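Local coordinates for protein DNA fragmentation factor 40 KDA subunit (Mus musculus, PDB 1V0D) that cuts chromosomal DNA during apoptosis, acting as a caspase-activated nuclease that drives DNA fragmentation and chromatin condensation, at residues 136-141 and 151-156; 161-166 and 208-213; 286-291 and 322-327. One frame throughout, in Å; residues are numbered along the deposited sequence.

Interaction 1 of 3, residues 136-141 and 151-156; sequences ETREQD and RFRNKS
The guanidinium plane of Arg153 has Arg138 CB over one face, toward its rim and 3.9 Å above the plane. The two guanidinium planes are 31° apart, with Arg138 NE and Arg153 NH2 4.0 Å from each other. The carbonyls round the far end of Arg138 probably ease this meeting of like charges: NH1 bonds Glu149 O and, weakly, Phe152 O, while NH2 meets Leu148 O. The Glu136 carboxylate is flanked differently. Ser156 N reaches OE1 from above one face (2.9 Å), and Ser156 OG comes from the other face, on the syn side (2.7 Å). CG lies anti to the backbone N and the chain then bends at chi2 (73°), which folds the carboxylate back over the start of helix 155-175. OE2 is salt-bridged to Arg212. The backbones form a single antiparallel bridge, with Thr137 and Asn154 as a non-hydrogen-bonded pair between the bonds Lys155 N to Glu136 O (2.9 Å) and Arg138 N to Arg153 O (2.8 Å). Asn154 is at the N-cap position, and the bridge is followed at once by helix 155-175, where the acidic side chain accepts from the Ser156 N-H and would probably also interact favourably with the helix dipole. Replacing Glu136 by alanine is likely to leave Ser156 N and OG without their shared acceptor and to take from Arg212 its salt-bridge partner. Lys155 stretches out fully to place NZ 3.1 Å from Asp141 OD2 in a salt bridge, on the anti side; the same ammonium bonds Tyr247 O and Ala135 O and makes a cation-pi contact with Trp144.

Interaction 2 of 3, residues 161-166 and 208-213; sequences YSCESR and SYFDRG
Cys163 turns SG away from its backbone N (chi1 179°), and Phe210 turns CG away from its carbonyl carbon (chi1 -75°); together these rotations lay the cysteine over one face of the phenyl ring. Cys163 SG stands 4.1 Å from the Phe210 ring centroid, close to the ring normal. Beside it Cys163 CB makes a CH-pi contact, 3.7 Å from the same centroid. A polarisable thiol suits this place, and the residue is small enough for CB and SG both to lie on the ring face. SG also touches Tyr209 CB at 3.8 Å, while the hydroxyl of that tyrosine bonds Ala297 N elsewhere.

One helical turn on, Arg166, whose side chain lies about 10 Å from the bound magnesium ion, meets the edge of the Phe210 ring, with NE 3.6 Å from CE2. The planes are 83° apart, and the ring edge therefore faces the flat side of the guanidinium. Phe256 adds an edge-to-face ring contact to Phe210. No hydrogen bond joins the two segments: their hold is probably dispersion, with CH-pi and sulfur-aromatic contributions. The guanidinium is hydrogen-bonded to Trp259 O and weakly to Phe256 O, and the ring edge probably adds mainly van der Waals contact.

Interaction 3 of 3, residues 286-291 and 322-327; sequences NWEYFY and IYRPQT
The charged contact is between Glu288 and Arg324, the carboxylate receiving the guanidinium. Arg324 NH2 bonds the syn lone pair of Glu288 OE1 at 2.7 Å, nearly in the guanidinium plane, and weaker bonds run from NH1 to OE1 and from NH2 to OE2. Glu288 bends at chi2 (73°) to turn its carboxylate to this edge, and the two planes stand 59° apart. Glu284 takes the remaining NE, so the arginine is gripped by two acids; a guanidinium with several N-H donors suits such a place. Asn286 CA lies over one face of that group.

Of backbone bonds, Asn286 N to Ile322 O (2.8 Å) ties Asn286, at the start of segment 286-291, to Ile322; the side chain of Asn286 has its ND2 hydrogen-bonded to Arg321 O.

Apolar contact involves the buried Tyr289 and Phe290. Ile322 CG2 meets the edge of the Phe290 ring at CZ (3.7 Å), and Ile322 CG1 lies 4.2 Å from Tyr289 CE2. Branched Ile322 also rests on Ala278, and Phe290 on Leu275, both of helix 267-281. The arrangement joins the segment near the end of the modelled chain to helix 287-295 within the DFF40 nuclease region, a member of the His-Me finger clan.

Interactions 1 and 2 share helix 155-175, the first at its amino end and the second further along, and they touch: the salt bridge from Glu136 to Arg212 joins their segments, and Ser156 packs on Asp211. Interaction 2 is the buried one, near the centre of the chain, and relies on sulfur, ring and arginine packing. Interactions 1 and 3 are partly buried and lie on opposite sides of that centre, about 42 Å apart between their centres. Both combine backbone bonds with salt bridges at the start of a helix, though 286-291 with 322-327 adds an apolar side that 136-141 with 151-156 lacks.

Interaction 1 of 3, residues 136-141 and 151-156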
loop_
_atom_site.group_PDB
_atom_site.type_symbol
_atom_site.label_atom_id
_atom_site.label_comp_id
_atom_site.label_asym_id
_atom_site.label_seq_id
_atom_site.Cartn_x
_atom_site.Cartn_y
_atom_site.Cartn_z
ATOM N N GLU A 136 18.372 -12.688 12.066
ATOM C CA GLU A 136 18.462 -11.246 12.258
ATOM C C GLU A 136 19.424 -10.543 11.313
ATOM O O GLU A 136 19.220 -9.377 10.953
ATOM C CB GLU A 136 18.881 -10.944 13.698
ATOM C CG GLU A 136 18.998 -9.463 14.011
ATOM C CD GLU A 136 17.642 -8.762 14.117
ATOM O OE1 GLU A 136 17.621 -7.509 14.075
ATOM O OE2 GLU A 136 16.602 -9.455 14.258
ATOM N N THR A 137 20.476 -11.253 10.915
ATOM C CA THR A 137 21.487 -10.685 10.037
ATOM C C THR A 137 21.330 -11.030 8.571
ATOM O O THR A 137 20.744 -12.058 8.211
ATOM C CB THR A 137 22.874 -11.123 10.462
ATOM O OG1 THR A 137 22.990 -10.970 11.878
ATOM C CG2 THR A 137 23.936 -10.262 9.779
ATOM N N ARG A 138 21.876 -10.154 7.734
ATOM C CA ARG A 138 21.836 -10.317 6.291
ATOM C C ARG A 138 22.581 -11.590 5.924
ATOM O O ARG A 138 22.247 -12.262 4.943
ATOM C CB ARG A 138 22.487 -9.114 5.621
ATOM C CG ARG A 138 22.166 -8.980 4.161
ATOM C CD ARG A 138 22.486 -7.583 3.697
ATOM N NE ARG A 138 21.804 -7.263 2.453
ATOM C CZ ARG A 138 21.764 -6.046 1.922
ATOM N NH1 ARG A 138 22.374 -5.035 2.532
ATOM N NH2 ARG A 138 21.100 -5.836 0.788
ATOM N N GLU A 139 23.589 -11.913 6.731
ATOM C CA GLU A 139 24.400 -13.106 6.536
ATOM C C GLU A 139 23.548 -14.373 6.675
ATOM O O GLU A 139 23.599 -15.256 5.825
ATOM C CB GLU A 139 25.534 -13.132 7.569
ATOM C CG GLU A 139 26.561 -14.253 7.383
ATOM C CD GLU A 139 27.495 -14.018 6.193
ATOM O OE1 GLU A 139 28.161 -12.954 6.149
ATOM O OE2 GLU A 139 27.566 -14.903 5.305
ATOM N N GLN A 140 22.756 -14.454 7.741
ATOM C CA GLN A 140 21.920 -15.629 7.979
ATOM C C GLN A 140 20.560 -15.665 7.288
ATOM O O GLN A 140 19.811 -16.628 7.459
ATOM C CB GLN A 140 21.727 -15.841 9.479
ATOM C CG GLN A 140 21.779 -14.576 10.302
ATOM C CD GLN A 140 21.533 -14.859 11.768
ATOM O OE1 GLN A 140 21.738 -13.997 12.624
ATOM N NE2 GLN A 140 21.081 -16.078 12.068
ATOM N N ASP A 141 20.239 -14.629 6.518
ATOM C CA ASP A 141 18.967 -14.582 5.793
ATOM C C ASP A 141 18.974 -13.424 4.813
ATOM O O ASP A 141 18.153 -12.516 4.904
ATOM C CB ASP A 141 17.792 -14.438 6.767
ATOM C CG ASP A 141 16.437 -14.486 6.067
ATOM O OD1 ASP A 141 16.243 -15.341 5.172
ATOM O OD2 ASP A 141 15.559 -13.676 6.425
ATOM N N ARG A 151 24.356 -0.720 3.279
ATOM C CA ARG A 151 24.525 -0.241 4.649
ATOM C C ARG A 151 23.682 -1.054 5.630
ATOM O O ARG A 151 24.016 -1.149 6.813
ATOM C CB ARG A 151 24.131 1.236 4.736
ATOM C CG ARG A 151 22.742 1.486 4.181
ATOM C CD ARG A 151 22.509 2.919 3.742
ATOM N NE ARG A 151 21.921 3.743 4.790
ATOM C CZ ARG A 151 21.130 4.787 4.550
ATOM N NH1 ARG A 151 20.835 5.123 3.297
ATOM N NH2 ARG A 151 20.638 5.501 5.558
ATOM N N PHE A 152 22.601 -1.650 5.133
ATOM C CA PHE A 152 21.716 -2.436 5.981
ATOM C C PHE A 152 22.167 -3.879 6.145
ATOM O O PHE A 152 21.979 -4.718 5.264
ATOM C CB PHE A 152 20.280 -2.369 5.445
ATOM C CG PHE A 152 19.709 -0.978 5.447
ATOM C CD1 PHE A 152 19.145 -0.438 4.297
ATOM C CD2 PHE A 152 19.794 -0.184 6.584
ATOM C CE1 PHE A 152 18.682 0.878 4.279
ATOM C CE2 PHE A 152 19.336 1.130 6.575
ATOM C CZ PHE A 152 18.782 1.663 5.421
ATOM N N ARG A 153 22.767 -4.147 7.299
ATOM C CA ARG A 153 23.277 -5.467 7.644
ATOM C C ARG A 153 22.284 -6.212 8.538
ATOM O O ARG A 153 22.133 -7.433 8.453
ATOM C CB ARG A 153 24.600 -5.321 8.406
ATOM C CG ARG A 153 25.765 -4.728 7.620
ATOM C CD ARG A 153 26.557 -5.823 6.901
ATOM N NE ARG A 153 25.982 -6.190 5.607
ATOM C CZ ARG A 153 26.137 -7.378 5.026
ATOM N NH1 ARG A 153 26.844 -8.332 5.622
ATOM N NH2 ARG A 153 25.592 -7.609 3.837
ATOM N N ASN A 154 21.610 -5.456 9.397
ATOM C CA ASN A 154 20.676 -6.019 10.358
ATOM C C ASN A 154 19.217 -5.724 10.021
ATOM O O ASN A 154 18.913 -4.698 9.421
ATOM C CB ASN A 154 21.011 -5.456 11.744
ATOM C CG ASN A 154 20.303 -6.196 12.855
ATOM O OD1 ASN A 154 20.340 -5.790 14.024
ATOM N ND2 ASN A 154 19.652 -7.301 12.499
ATOM N N LYS A 155 18.317 -6.624 10.410
ATOM C CA LYS A 155 16.891 -6.422 10.164
ATOM C C LYS A 155 16.327 -5.294 11.042
ATOM O O LYS A 155 15.770 -4.313 10.530
ATOM C CB LYS A 155 16.107 -7.707 10.432
ATOM C CG LYS A 155 16.275 -8.788 9.376
ATOM C CD LYS A 155 15.393 -9.984 9.692
ATOM C CE LYS A 155 15.584 -11.095 8.686
ATOM N NZ LYS A 155 14.900 -12.340 9.134
ATOM N N SER A 156 16.460 -5.440 12.360
ATOM C CA SER A 156 15.976 -4.422 13.291
ATOM C C SER A 156 16.452 -3.071 12.807
ATOM O O SER A 156 15.705 -2.098 12.804
ATOM C CB SER A 156 16.525 -4.654 14.702
ATOM O OG SER A 156 15.924 -5.782 15.313
#

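Interaction 2 of 3, residues 161-166 and 208-213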
loop_
_atom_site.group_PDB
_atom_site.type_symbol
_atom_site.label_atom_id
_atom_site.label_comp_id
_atom_site.label_asym_id
_atom_site.label_seq_id
_atom_site.Cartn_x
_atom_site.Cartn_y
_atom_site.Cartn_z
ATOM N N TYR A 161 15.260 2.285 10.860
ATOM C CA TYR A 161 15.447 3.332 9.856
ATOM C C TYR A 161 14.115 3.667 9.176
ATOM O O TYR A 161 13.772 4.827 8.965
ATOM C CB TYR A 161 16.442 2.853 8.784
ATOM C CG TYR A 161 16.468 3.724 7.551
ATOM C CD1 TYR A 161 17.243 4.881 7.511
ATOM C CD2 TYR A 161 15.667 3.419 6.444
ATOM C CE1 TYR A 161 17.224 5.730 6.394
ATOM C CE2 TYR A 161 15.634 4.260 5.318
ATOM C CZ TYR A 161 16.417 5.416 5.300
ATOM O OH TYR A 161 16.403 6.252 4.196
ATOM N N SER A 162 13.382 2.626 8.811
ATOM C CA SER A 162 12.110 2.791 8.145
ATOM C C SER A 162 11.160 3.646 8.969
ATOM O O SER A 162 10.538 4.571 8.446
ATOM C CB SER A 162 11.485 1.429 7.895
ATOM O OG SER A 162 10.174 1.588 7.399
ATOM N N CYS A 163 11.048 3.329 10.257
ATOM C CA CYS A 163 10.171 4.064 11.151
ATOM C C CYS A 163 10.622 5.503 11.262
ATOM O O CYS A 163 9.800 6.416 11.197
ATOM C CB CYS A 163 10.160 3.429 12.541
ATOM S SG CYS A 163 9.124 4.304 13.740
ATOM N N GLU A 164 11.926 5.703 11.442
ATOM C CA GLU A 164 12.498 7.048 11.547
ATOM C C GLU A 164 12.135 7.900 10.340
ATOM O O GLU A 164 11.990 9.114 10.443
ATOM C CB GLU A 164 14.017 6.979 11.632
ATOM C CG GLU A 164 14.551 6.387 12.910
ATOM C CD GLU A 164 16.061 6.238 12.869
ATOM O OE1 GLU A 164 16.725 7.157 12.320
ATOM O OE2 GLU A 164 16.573 5.214 13.389
ATOM N N SER A 165 11.993 7.247 9.194
ATOM C CA SER A 165 11.666 7.932 7.961
ATOM C C SER A 165 10.248 8.466 7.956
ATOM O O SER A 165 10.012 9.609 7.556
ATOM C CB SER A 165 11.873 6.988 6.786
ATOM O OG SER A 165 13.214 6.526 6.774
ATOM N N ARG A 166 9.298 7.647 8.390
ATOM C CA ARG A 166 7.916 8.092 8.406
ATOM C C ARG A 166 7.838 9.308 9.303
ATOM O O ARG A 166 7.266 10.337 8.940
ATOM C CB ARG A 166 6.999 7.012 8.960
ATOM C CG ARG A 166 7.179 5.656 8.333
ATOM C CD ARG A 166 6.116 4.707 8.843
ATOM N NE ARG A 166 6.198 3.388 8.224
ATOM C CZ ARG A 166 5.134 2.629 7.996
ATOM N NH1 ARG A 166 3.934 3.083 8.343
ATOM N NH2 ARG A 166 5.263 1.434 7.413
ATOM N N SER A 208 12.678 3.495 17.329
ATOM C CA SER A 208 12.571 2.430 18.308
ATOM C C SER A 208 11.228 1.700 18.194
ATOM O O SER A 208 11.119 0.511 18.488
ATOM C CB SER A 208 12.735 3.040 19.695
ATOM O OG SER A 208 12.200 2.185 20.674
ATOM N N TYR A 209 10.203 2.414 17.751
ATOM C CA TYR A 209 8.886 1.813 17.612
ATOM C C TYR A 209 8.855 0.543 16.768
ATOM O O TYR A 209 8.068 -0.353 17.050
ATOM C CB TYR A 209 7.886 2.812 17.010
ATOM C CG TYR A 209 7.468 3.940 17.925
ATOM C CD1 TYR A 209 7.535 3.808 19.310
ATOM C CD2 TYR A 209 6.964 5.132 17.405
ATOM C CE1 TYR A 209 7.108 4.839 20.154
ATOM C CE2 TYR A 209 6.534 6.166 18.242
ATOM C CZ TYR A 209 6.611 6.010 19.609
ATOM O OH TYR A 209 6.190 7.023 20.433
ATOM N N PHE A 210 9.696 0.456 15.738
ATOM C CA PHE A 210 9.678 -0.720 14.861
ATOM C C PHE A 210 10.688 -1.807 15.138
ATOM O O PHE A 210 10.571 -2.895 14.579
ATOM C CB PHE A 210 9.843 -0.321 13.392
ATOM C CG PHE A 210 8.621 0.292 12.778
ATOM C CD1 PHE A 210 7.475 0.525 13.534
ATOM C CD2 PHE A 210 8.626 0.667 11.437
ATOM C CE1 PHE A 210 6.361 1.124 12.963
ATOM C CE2 PHE A 210 7.517 1.266 10.859
ATOM C CZ PHE A 210 6.382 1.496 11.624
ATOM N N ASP A 211 11.681 -1.551 15.981
ATOM C CA ASP A 211 12.669 -2.593 16.204
ATOM C C ASP A 211 12.533 -3.414 17.480
ATOM O O ASP A 211 12.553 -2.887 18.595
ATOM C CB ASP A 211 14.085 -2.003 16.032
ATOM C CG ASP A 211 14.909 -2.010 17.303
ATOM O OD1 ASP A 211 14.896 -0.989 18.018
ATOM O OD2 ASP A 211 15.582 -3.030 17.575
ATOM N N ARG A 212 12.344 -4.720 17.291
ATOM C CA ARG A 212 12.230 -5.640 18.406
ATOM C C ARG A 212 13.549 -5.511 19.144
ATOM O O ARG A 212 14.447 -4.793 18.706
ATOM C CB ARG A 212 12.023 -7.069 17.891
ATOM C CG ARG A 212 13.027 -7.537 16.831
ATOM C CD ARG A 212 12.656 -8.926 16.268
ATOM N NE ARG A 212 13.686 -9.472 15.377
ATOM C CZ ARG A 212 13.552 -10.583 14.650
ATOM N NH1 ARG A 212 12.427 -11.290 14.690
ATOM N NH2 ARG A 212 14.556 -10.998 13.889
ATOM N N GLY A 213 13.704 -6.181 20.266
ATOM C CA GLY A 213 14.973 -6.016 20.950
ATOM C C GLY A 213 15.227 -4.592 21.444
ATOM O O GLY A 213 16.368 -4.172 21.570
#

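Interaction 3 of 3, residues 286-291 and 322-327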
loop_
_atom_site.group_PDB
_atom_site.type_symbol
_atom_site.label_atom_id
_atom_site.label_comp_id
_atom_site.label_asym_id
_atom_site.label_seq_id
_atom_site.Cartn_x
_atom_site.Cartn_y
_atom_site.Cartn_z
ATOM N N ASN A 286 2.472 25.557 24.645
ATOM C CA ASN A 286 2.995 24.341 25.247
ATOM C C ASN A 286 3.323 23.378 24.112
ATOM O O ASN A 286 2.676 22.337 23.956
ATOM C CB ASN A 286 1.947 23.727 26.174
ATOM C CG ASN A 286 2.335 22.345 26.653
ATOM O OD1 ASN A 286 3.521 22.046 26.836
ATOM N ND2 ASN A 286 1.339 21.493 26.871
ATOM N N TRP A 287 4.340 23.734 23.331
ATOM C CA TRP A 287 4.755 22.937 22.180
ATOM C C TRP A 287 4.972 21.450 22.448
ATOM O O TRP A 287 4.845 20.632 21.536
ATOM C CB TRP A 287 6.006 23.548 21.519
ATOM C CG TRP A 287 7.274 23.450 22.304
ATOM C CD1 TRP A 287 7.863 24.438 23.036
ATOM C CD2 TRP A 287 8.116 22.298 22.430
ATOM N NE1 TRP A 287 9.023 23.975 23.616
ATOM C CE2 TRP A 287 9.203 22.663 23.260
ATOM C CE3 TRP A 287 8.060 20.989 21.923
ATOM C CZ2 TRP A 287 10.230 21.764 23.597
ATOM C CZ3 TRP A 287 9.084 20.093 22.261
ATOM C CH2 TRP A 287 10.153 20.488 23.090
ATOM N N GLU A 288 5.282 21.082 23.685
ATOM C CA GLU A 288 5.481 19.663 23.989
ATOM C C GLU A 288 4.204 18.872 23.686
ATOM O O GLU A 288 4.259 17.702 23.290
ATOM C CB GLU A 288 5.869 19.465 25.462
ATOM C CG GLU A 288 7.312 19.826 25.799
ATOM C CD GLU A 288 7.566 21.326 25.799
ATOM O OE1 GLU A 288 6.601 22.103 25.587
ATOM O OE2 GLU A 288 8.732 21.732 26.022
ATOM N N TYR A 289 3.056 19.518 23.885
ATOM C CA TYR A 289 1.761 18.886 23.644
ATOM C C TYR A 289 1.622 18.517 22.171
ATOM O O TYR A 289 1.251 17.380 21.845
ATOM C CB TYR A 289 0.617 19.823 24.077
ATOM C CG TYR A 289 -0.761 19.307 23.716
ATOM C CD1 TYR A 289 -1.148 18.015 24.056
ATOM C CD2 TYR A 289 -1.659 20.095 22.993
ATOM C CE1 TYR A 289 -2.391 17.512 23.678
ATOM C CE2 TYR A 289 -2.911 19.605 22.612
ATOM C CZ TYR A 289 -3.271 18.311 22.951
ATOM O OH TYR A 289 -4.488 17.784 22.539
ATOM N N PHE A 290 1.929 19.482 21.299
ATOM C CA PHE A 290 1.862 19.293 19.854
ATOM C C PHE A 290 2.873 18.244 19.412
ATOM O O PHE A 290 2.649 17.499 18.450
ATOM C CB PHE A 290 2.124 20.611 19.136
ATOM C CG PHE A 290 1.034 21.617 19.326
ATOM C CD1 PHE A 290 1.110 22.565 20.339
ATOM C CD2 PHE A 290 -0.118 21.565 18.541
ATOM C CE1 PHE A 290 0.044 23.452 20.577
ATOM C CE2 PHE A 290 -1.189 22.446 18.770
ATOM C CZ PHE A 290 -1.107 23.389 19.791
ATOM N N TYR A 291 3.992 18.185 20.120
ATOM C CA TYR A 291 5.008 17.195 19.823
ATOM C C TYR A 291 4.344 15.822 19.991
ATOM O O TYR A 291 4.356 14.996 19.080
ATOM C CB TYR A 291 6.175 17.349 20.795
ATOM C CG TYR A 291 7.232 16.292 20.650
ATOM C CD1 TYR A 291 8.183 16.363 19.636
ATOM C CD2 TYR A 291 7.274 15.208 21.524
ATOM C CE1 TYR A 291 9.162 15.375 19.498
ATOM C CE2 TYR A 291 8.239 14.218 21.397
ATOM C CZ TYR A 291 9.181 14.308 20.382
ATOM O OH TYR A 291 10.138 13.328 20.258
ATOM N N ILE A 322 -3.095 23.291 25.202
ATOM C CA ILE A 322 -2.403 24.049 24.173
ATOM C C ILE A 322 -1.418 25.094 24.705
ATOM O O ILE A 322 -0.312 25.237 24.163
ATOM C CB ILE A 322 -3.429 24.710 23.224
ATOM C CG1 ILE A 322 -4.176 23.612 22.454
ATOM C CG2 ILE A 322 -2.734 25.674 22.273
ATOM C CD1 ILE A 322 -5.291 24.105 21.555
ATOM N N TYR A 323 -1.794 25.808 25.767
ATOM C CA TYR A 323 -0.906 26.834 26.319
ATOM C C TYR A 323 -0.306 26.506 27.678
ATOM O O TYR A 323 -0.877 25.753 28.464
ATOM C CB TYR A 323 -1.628 28.175 26.404
ATOM C CG TYR A 323 -2.218 28.647 25.096
ATOM C CD1 TYR A 323 -3.574 28.507 24.837
ATOM C CD2 TYR A 323 -1.420 29.239 24.121
ATOM C CE1 TYR A 323 -4.125 28.943 23.647
ATOM C CE2 TYR A 323 -1.958 29.677 22.928
ATOM C CZ TYR A 323 -3.315 29.524 22.697
ATOM O OH TYR A 323 -3.867 29.928 21.500
ATOM N N ARG A 324 0.861 27.084 27.947
ATOM C CA ARG A 324 1.545 26.858 29.213
ATOM C C ARG A 324 0.842 27.622 30.318
ATOM O O ARG A 324 0.556 28.815 30.171
ATOM C CB ARG A 324 3.001 27.322 29.141
ATOM C CG ARG A 324 3.911 26.452 28.299
ATOM C CD ARG A 324 5.364 26.847 28.508
ATOM N NE ARG A 324 6.246 26.353 27.456
ATOM C CZ ARG A 324 6.368 25.074 27.122
ATOM N NH1 ARG A 324 5.662 24.143 27.754
ATOM N NH2 ARG A 324 7.204 24.725 26.155
ATOM N N PRO A 325 0.551 26.939 31.438
ATOM C CA PRO A 325 -0.121 27.491 32.617
ATOM C C PRO A 325 0.613 28.699 33.153
ATOM O O PRO A 325 1.827 28.650 33.345
ATOM C CB PRO A 325 -0.078 26.338 33.606
ATOM C CG PRO A 325 -0.160 25.152 32.724
ATOM C CD PRO A 325 0.806 25.502 31.623
ATOM N N GLN A 326 -0.117 29.788 33.378
ATOM C CA GLN A 326 0.484 30.998 33.924
ATOM C C GLN A 326 0.546 30.767 35.433
ATOM O O GLN A 326 -0.497 30.631 36.088
ATOM C CB GLN A 326 -0.382 32.223 33.604
ATOM N N THR A 327 1.760 30.696 35.978
ATOM C CA THR A 327 1.937 30.469 37.411
ATOM C C THR A 327 1.510 31.705 38.199
ATOM O O THR A 327 2.249 32.692 38.284
ATOM C CB THR A 327 3.410 30.123 37.753
ATOM O OG1 THR A 327 3.756 28.867 37.154
ATOM C CG2 THR A 327 3.606 30.028 39.265
#